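Local coordinates for major pilin backbone protein T-antigen, T13 (Streptococcus pyogenes, PDB 6BBT) that probably polymerises as the major backbone subunit that builds the shaft of the pili on the streptococcal cell surface, at residues Phe33-Asp38 with Tyr95-Ser100. Residues are numbered along the deposited sequence; the frame is centred on the assembly and turned at random.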
loop_
_atom_site.group_PDB
_atom_site.type_symbol
_atom_site.label_atom_id
_atom_site.label_comp_id
_atom_site.label_asym_id
_atom_site.label_seq_id
_atom_site.Cartn_x
_atom_site.Cartn_y
_atom_site.Cartn_z
ATOM N N PHE A 33 4.369 10.195 -9.515
ATOM C CA PHE A 33 4.010 11.599 -9.503
ATOM C C PHE A 33 4.051 12.107 -10.946
ATOM O O PHE A 33 4.902 11.688 -11.735
ATOM C CB PHE A 33 4.966 12.355 -8.597
ATOM C CG PHE A 33 5.235 11.618 -7.339
ATOM C CD1 PHE A 33 4.246 11.506 -6.389
ATOM C CD2 PHE A 33 6.411 10.902 -7.177
ATOM C CE1 PHE A 33 4.451 10.751 -5.244
ATOM C CE2 PHE A 33 6.634 10.164 -6.023
ATOM C CZ PHE A 33 5.643 10.088 -5.063
ATOM N N THR A 34 3.101 12.972 -11.271
ATOM C CA THR A 34 2.935 13.507 -12.605
ATOM C C THR A 34 3.077 15.011 -12.516
ATOM O O THR A 34 2.580 15.636 -11.582
ATOM C CB THR A 34 1.539 13.209 -13.166
ATOM O OG1 THR A 34 1.258 11.821 -13.026
ATOM C CG2 THR A 34 1.475 13.561 -14.643
ATOM N N ILE A 35 3.724 15.581 -13.521
ATOM C CA ILE A 35 3.777 17.027 -13.699
ATOM C C ILE A 35 3.153 17.336 -15.055
ATOM O O ILE A 35 3.439 16.655 -16.046
ATOM C CB ILE A 35 5.212 17.586 -13.547
ATOM C CG1 ILE A 35 5.184 19.113 -13.561
ATOM C CG2 ILE A 35 6.161 17.063 -14.610
ATOM C CD1 ILE A 35 6.443 19.718 -13.009
ATOM N N GLU A 36 2.252 18.317 -15.072
ATOM C CA GLU A 36 1.638 18.803 -16.308
ATOM C C GLU A 36 1.587 20.336 -16.300
ATOM O O GLU A 36 1.648 20.948 -15.231
ATOM C CB GLU A 36 0.232 18.228 -16.474
ATOM C CG GLU A 36 -0.786 18.716 -15.446
ATOM C CD GLU A 36 -2.146 18.066 -15.604
ATOM O OE1 GLU A 36 -2.259 17.067 -16.346
ATOM O OE2 GLU A 36 -3.117 18.553 -14.983
ATOM N N PRO A 37 1.471 20.960 -17.493
ATOM C CA PRO A 37 1.278 22.417 -17.534
ATOM C C PRO A 37 0.003 22.867 -16.836
ATOM O O PRO A 37 -1.037 22.202 -16.945
ATOM C CB PRO A 37 1.172 22.723 -19.041
ATOM C CG PRO A 37 1.819 21.575 -19.737
ATOM C CD PRO A 37 1.638 20.376 -18.844
ATOM N N ASP A 38 0.082 23.986 -16.126
ATOM C CA ASP A 38 -1.114 24.710 -15.706
ATOM C C ASP A 38 -1.569 25.477 -16.956
ATOM O O ASP A 38 -0.990 26.503 -17.293
ATOM C CB ASP A 38 -0.813 25.662 -14.541
ATOM C CG ASP A 38 -2.063 26.346 -13.991
ATOM O OD1 ASP A 38 -3.123 26.339 -14.655
ATOM O OD2 ASP A 38 -1.983 26.907 -12.879
ATOM N N TYR A 95 7.189 29.744 -15.279
ATOM C CA TYR A 95 6.469 28.670 -15.919
ATOM C C TYR A 95 5.827 27.822 -14.825
ATOM O O TYR A 95 6.499 27.373 -13.900
ATOM C CB TYR A 95 7.421 27.880 -16.804
ATOM C CG TYR A 95 7.913 28.677 -18.002
ATOM C CD1 TYR A 95 9.047 29.492 -17.910
ATOM C CD2 TYR A 95 7.253 28.607 -19.227
ATOM C CE1 TYR A 95 9.500 30.213 -19.007
ATOM C CE2 TYR A 95 7.698 29.323 -20.329
ATOM C CZ TYR A 95 8.818 30.125 -20.215
ATOM O OH TYR A 95 9.261 30.837 -21.315
ATOM N N ARG A 96 4.518 27.653 -14.938
ATOM C CA ARG A 96 3.696 27.099 -13.880
ATOM C C ARG A 96 3.192 25.707 -14.242
ATOM O O ARG A 96 2.632 25.500 -15.325
ATOM C CB ARG A 96 2.512 28.000 -13.609
ATOM C CG ARG A 96 1.657 27.552 -12.435
ATOM C CD ARG A 96 0.736 28.675 -11.996
ATOM N NE ARG A 96 1.469 29.700 -11.259
ATOM C CZ ARG A 96 1.006 30.924 -10.995
ATOM N NH1 ARG A 96 -0.191 31.314 -11.414
ATOM N NH2 ARG A 96 1.758 31.776 -10.309
ATOM N N TYR A 97 3.364 24.780 -13.304
ATOM C CA TYR A 97 2.979 23.386 -13.503
ATOM C C TYR A 97 2.148 22.898 -12.332
ATOM O O TYR A 97 2.217 23.459 -11.238
ATOM C CB TYR A 97 4.220 22.510 -13.583
ATOM C CG TYR A 97 5.235 22.855 -14.644
ATOM C CD1 TYR A 97 6.144 23.892 -14.462
ATOM C CD2 TYR A 97 5.328 22.095 -15.809
ATOM C CE1 TYR A 97 7.093 24.187 -15.431
ATOM C CE2 TYR A 97 6.280 22.370 -16.772
ATOM C CZ TYR A 97 7.157 23.414 -16.581
ATOM O OH TYR A 97 8.096 23.672 -17.554
ATOM N N THR A 98 1.401 21.823 -12.566
ATOM C CA THR A 98 0.659 21.148 -11.516
ATOM C C THR A 98 1.313 19.780 -11.287
ATOM O O THR A 98 1.608 19.064 -12.246
ATOM C CB THR A 98 -0.826 21.037 -11.882
ATOM O OG1 THR A 98 -1.337 22.353 -12.162
ATOM C CG2 THR A 98 -1.634 20.412 -10.743
ATOM N N VAL A 99 1.576 19.453 -10.020
ATOM C CA VAL A 99 2.145 18.152 -9.631
ATOM C C VAL A 99 1.100 17.406 -8.802
ATOM O O VAL A 99 0.480 17.981 -7.911
ATOM C CB VAL A 99 3.462 18.322 -8.846
ATOM C CG1 VAL A 99 4.006 16.981 -8.309
ATOM C CG2 VAL A 99 4.489 18.984 -9.733
ATOM N N SER A 100 0.881 16.140 -9.131
ATOM C CA SER A 100 -0.050 15.296 -8.392
ATOM C C SER A 100 0.503 13.892 -8.305
ATOM O O SER A 100 1.494 13.566 -8.967
ATOM C CB SER A 100 -1.409 15.268 -9.075
ATOM O OG SER A 100 -1.262 14.808 -10.393
HETATM O O HOH W 1 -0.997 12.063 -11.240
#
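The Tyr97 ring has Glu36 O at its edge, near the ring plane, while Ile35 comes at it obliquely; Phe33, at the other end of the contact, has Ser100 O near the plane of its ring, at the edge. Both rings belong to an antiparallel strand pair in the Spy0128-like, isopeptide-containing domain, where strands 33-37 and 95-100 run with their N-to-C directions 147° apart. Phe33 turns its end away from 95-100 to meet the ring of Phe150, and Tyr97 meets Phe84 and gives its OH a partner in Glu55 O.

Ile35, Tyr97 and Val99 supply the apolar packing across the pair. With its CG1 anti to the backbone N (chi1 -173°), the isoleucine chain reaches across to Tyr97, CG1 lying 3.5 Å from Tyr97 CB. Ile35 CD1 is 3.7 Å from Tyr97 CG. The same CD1 touches Val99 CG2 at 3.9 Å, and both Ile35 and Val99 also touch Phe82 of strand 77-83.

Thr34 and Ser100 form one hydrogen-bonded pair, Glu36 and Thr98 the next, with Ile35 and Val99 as the non-hydrogen-bonded pair between them. The shortest rung is Thr98 N to Glu36 O, 2.8 Å. Asp38 N still reaches Arg96 O, at 3.1 Å, but from 31° off the carbonyl plane. Beyond that last rung the Asp38 and Arg96 side chains lie alongside, pointing the same way, with Asp38 OD2 against the methylene Arg96 CD at 3.4 Å rather than on the guanidinium; Arg96 NE is salt-bridged to Asp119, and Asp38 OD1 is hydrogen-bonded to Thr40 OG1.

On the face carrying Thr34 and Ser100, one water spans the two hydroxyls, 2.9 Å from both Thr34 OG1 and Ser100 OG.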